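Local coordinates for pheromome Binding Protein (PDB 6VQ5), which probably binds odorants such as pheromones and carries them in an insect, at residues E39-L44 with I114-R119. Residues are numbered along the deposited sequence; the frame is centred on the assembly and turned at random.
Sequences EDYSLL and IAKCFR
Y41 and K116 face each other where the loop 39-44 runs past helix 107-121, their CA atoms 7.5 Å apart; the E39 and R119 CA atoms are 7.4 Å apart. The loop opens with E39, whose positive phi makes it the C-prime residue of the Schellman motif ending helix 28-37. The Y41 ring, with CG anti to its own carbonyl carbon (chi1 -57°), reaches the helix and lies flat on the aliphatic chain of K116, whose CG sits 3.7 Å from the ring centroid, a CH-pi contact over the face. E39 O covers the opposite face. At the far end of the ring, R119 CG comes in at the edge, 3.3 Å from Y41 OH, and this hydroxyl hydrogen-bonds to T120, as does E39 OE2. R119 NH2 hydrogen-bonds to W37 O, and the guanidinium makes a cation-pi contact with W37. With an alanine at Y41, the K116 methylenes would probably lose their aromatic cover and T120 OG1 the phenol partner. Within the loop, D40 OD1 accepts from S42 N and OG, closing an Asx turn. The Y41 ring thus packs the loop between helices 28-37 and 46-58 against helix 107-121, which the C117-C97 disulfide ties to helix 84-100, in the all-helical PBP/GOBP fold.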
ATOM      1  N   GLU A  39      -4.625  -4.115 -11.072  1.00 64.92           N
ATOM      2  CA  GLU A  39      -4.748  -2.731 -11.592  1.00 66.09           C
ATOM      3  C   GLU A  39      -6.184  -2.436 -12.044  1.00 67.12           C
ATOM      4  O   GLU A  39      -6.336  -1.528 -12.888  1.00 70.05           O
ATOM      5  CB  GLU A  39      -3.722  -2.512 -12.704  1.00 68.67           C
ATOM      6  CG  GLU A  39      -2.907  -1.238 -12.518  1.00 70.14           C
ATOM      7  CD  GLU A  39      -1.838  -0.987 -13.563  1.00 72.62           C
ATOM      8  OE1 GLU A  39      -1.754  -1.788 -14.515  1.00 74.49           O
ATOM      9  OE2 GLU A  39      -1.107   0.014 -13.439  1.00 75.05           O
ATOM     10  N   ASP A  40      -7.193  -3.153 -11.526  1.00 67.69           N
ATOM     11  CA  ASP A  40      -8.625  -2.747 -11.612  1.00 69.22           C
ATOM     12  C   ASP A  40      -8.966  -2.009 -10.317  1.00 66.58           C
ATOM     13  O   ASP A  40      -9.156  -2.670  -9.279  1.00 66.36           O
ATOM     14  CB  ASP A  40      -9.631  -3.885 -11.849  1.00 72.58           C
ATOM     15  CG  ASP A  40     -11.101  -3.415 -11.780  1.00 81.15           C
ATOM     16  OD1 ASP A  40     -11.383  -2.229 -12.174  1.00 83.35           O
ATOM     17  OD2 ASP A  40     -11.991  -4.212 -11.305  1.00 85.99           O
ATOM     18  N   TYR A  41      -9.086  -0.690 -10.393  1.00 64.79           N
ATOM     19  CA  TYR A  41      -9.335   0.204  -9.239  1.00 62.63           C
ATOM     20  C   TYR A  41     -10.798   0.660  -9.184  1.00 64.80           C
ATOM     21  O   TYR A  41     -11.152   1.361  -8.217  1.00 69.54           O
ATOM     22  CB  TYR A  41      -8.466   1.453  -9.347  1.00 61.68           C
ATOM     23  CG  TYR A  41      -6.982   1.221  -9.432  1.00 60.45           C
ATOM     24  CD1 TYR A  41      -6.378   0.094  -8.895  1.00 60.54           C
ATOM     25  CD2 TYR A  41      -6.170   2.172 -10.017  1.00 60.64           C
ATOM     26  CE1 TYR A  41      -5.008  -0.094  -8.965  1.00 61.09           C
ATOM     27  CE2 TYR A  41      -4.800   2.013 -10.079  1.00 61.60           C
ATOM     28  CZ  TYR A  41      -4.218   0.875  -9.555  1.00 62.40           C
ATOM     29  OH  TYR A  41      -2.865   0.731  -9.608  1.00 64.21           O
ATOM     30  N   SER A  42     -11.615   0.314 -10.181  1.00 65.48           N
ATOM     31  CA  SER A  42     -12.956   0.918 -10.390  1.00 67.31           C
ATOM     32  C   SER A  42     -13.818   0.717  -9.147  1.00 65.31           C
ATOM     33  O   SER A  42     -14.588   1.609  -8.841  1.00 66.78           O
ATOM     34  CB  SER A  42     -13.643   0.382 -11.629  1.00 70.47           C
ATOM     35  OG  SER A  42     -13.750  -1.036 -11.589  1.00 71.56           O
ATOM     36  N   LEU A  43     -13.688  -0.406  -8.446  1.00 63.45           N
ATOM     37  CA  LEU A  43     -14.634  -0.756  -7.350  1.00 63.34           C
ATOM     38  C   LEU A  43     -13.984  -0.659  -5.964  1.00 62.75           C
ATOM     39  O   LEU A  43     -14.644  -1.094  -5.028  1.00 63.38           O
ATOM     40  CB  LEU A  43     -15.151  -2.169  -7.610  1.00 61.06           C
ATOM     41  CG  LEU A  43     -16.102  -2.282  -8.794  1.00 60.08           C
ATOM     42  CD1 LEU A  43     -16.657  -3.700  -8.880  1.00 58.68           C
ATOM     43  CD2 LEU A  43     -17.220  -1.244  -8.690  1.00 60.52           C
ATOM     44  N   LEU A  44     -12.766  -0.114  -5.846  1.00 61.20           N
ATOM     45  CA  LEU A  44     -12.090   0.087  -4.541  1.00 62.21           C
ATOM     46  C   LEU A  44     -12.765   1.263  -3.810  1.00 64.60           C
ATOM     47  O   LEU A  44     -12.855   2.341  -4.386  1.00 65.69           O
ATOM     48  CB  LEU A  44     -10.598   0.334  -4.768  1.00 60.23           C
ATOM     49  CG  LEU A  44      -9.849  -0.757  -5.525  1.00 58.97           C
ATOM     50  CD1 LEU A  44      -8.404  -0.344  -5.749  1.00 59.56           C
ATOM     51  CD2 LEU A  44      -9.902  -2.094  -4.809  1.00 56.88           C
ATOM     52  N   ILE A 114      -2.490   6.931  -2.721  1.00 71.12           N
ATOM     53  CA  ILE A 114      -1.023   6.648  -2.747  1.00 72.71           C
ATOM     54  C   ILE A 114      -0.818   5.214  -3.243  1.00 69.22           C
ATOM     55  O   ILE A 114       0.072   5.019  -4.083  1.00 69.39           O
ATOM     56  CB  ILE A 114      -0.352   6.916  -1.381  1.00 75.42           C
ATOM     57  CG1 ILE A 114      -0.374   8.407  -1.035  1.00 78.22           C
ATOM     58  CG2 ILE A 114       1.066   6.359  -1.343  1.00 76.69           C
ATOM     59  CD1 ILE A 114      -0.147   8.707   0.427  1.00 81.29           C
ATOM     60  N   ALA A 115      -1.615   4.261  -2.759  1.00 67.53           N
ATOM     61  CA  ALA A 115      -1.468   2.822  -3.091  1.00 67.87           C
ATOM     62  C   ALA A 115      -1.675   2.611  -4.598  1.00 66.73           C
ATOM     63  O   ALA A 115      -0.910   1.811  -5.192  1.00 67.79           O
ATOM     64  CB  ALA A 115      -2.429   1.988  -2.280  1.00 68.02           C
ATOM     65  N   LYS A 116      -2.643   3.314  -5.194  1.00 64.45           N
ATOM     66  CA  LYS A 116      -2.965   3.228  -6.645  1.00 65.01           C
ATOM     67  C   LYS A 116      -1.858   3.896  -7.474  1.00 66.84           C
ATOM     68  O   LYS A 116      -1.420   3.312  -8.476  1.00 68.54           O
ATOM     69  CB  LYS A 116      -4.304   3.902  -6.926  1.00 64.12           C
ATOM     70  CG  LYS A 116      -5.512   3.142  -6.413  1.00 62.91           C
ATOM     71  CD  LYS A 116      -6.786   3.579  -7.090  1.00 62.77           C
ATOM     72  CE  LYS A 116      -7.338   4.879  -6.553  1.00 63.48           C
ATOM     73  NZ  LYS A 116      -8.488   5.309  -7.368  1.00 63.77           N
ATOM     74  N   CYS A 117      -1.452   5.096  -7.081  1.00 66.75           N
ATOM     75  CA  CYS A 117      -0.311   5.825  -7.673  1.00 67.64           C
ATOM     76  C   CYS A 117       0.919   4.913  -7.662  1.00 68.51           C
ATOM     77  O   CYS A 117       1.557   4.748  -8.714  1.00 69.95           O
ATOM     78  CB  CYS A 117      -0.063   7.111  -6.900  1.00 69.06           C
ATOM     79  SG  CYS A 117       1.419   7.988  -7.449  1.00 71.55           S
ATOM     80  N   PHE A 118       1.223   4.321  -6.510  1.00 69.40           N
ATOM     81  CA  PHE A 118       2.368   3.395  -6.317  1.00 71.14           C
ATOM     82  C   PHE A 118       2.259   2.219  -7.299  1.00 70.52           C
ATOM     83  O   PHE A 118       3.156   2.026  -8.127  1.00 70.54           O
ATOM     84  CB  PHE A 118       2.424   2.896  -4.872  1.00 70.42           C
ATOM     85  CG  PHE A 118       3.486   1.863  -4.644  1.00 70.97           C
ATOM     86  CD1 PHE A 118       4.821   2.230  -4.611  1.00 74.43           C
ATOM     87  CD2 PHE A 118       3.154   0.522  -4.493  1.00 70.87           C
ATOM     88  CE1 PHE A 118       5.807   1.273  -4.405  1.00 77.95           C
ATOM     89  CE2 PHE A 118       4.138  -0.440  -4.309  1.00 73.68           C
ATOM     90  CZ  PHE A 118       5.463  -0.060  -4.250  1.00 77.21           C
ATOM     91  N   ARG A 119       1.183   1.437  -7.194  1.00 69.37           N
ATOM     92  CA  ARG A 119       1.003   0.193  -7.985  1.00 67.84           C
ATOM     93  C   ARG A 119       1.126   0.525  -9.476  1.00 68.29           C
ATOM     94  O   ARG A 119       1.786  -0.241 -10.189  1.00 71.22           O
ATOM     95  CB  ARG A 119      -0.343  -0.450  -7.657  1.00 65.25           C
ATOM     96  CG  ARG A 119      -0.728  -1.597  -8.575  1.00 64.90           C
ATOM     97  CD  ARG A 119       0.272  -2.719  -8.478  1.00 67.26           C
ATOM     98  NE  ARG A 119      -0.025  -3.777  -9.433  1.00 69.67           N
ATOM     99  CZ  ARG A 119       0.523  -3.905 -10.642  1.00 70.13           C
ATOM    100  NH1 ARG A 119       1.401  -3.026 -11.096  1.00 71.48           N
ATOM    101  NH2 ARG A 119       0.158  -4.912 -11.410  1.00 70.22           N
TER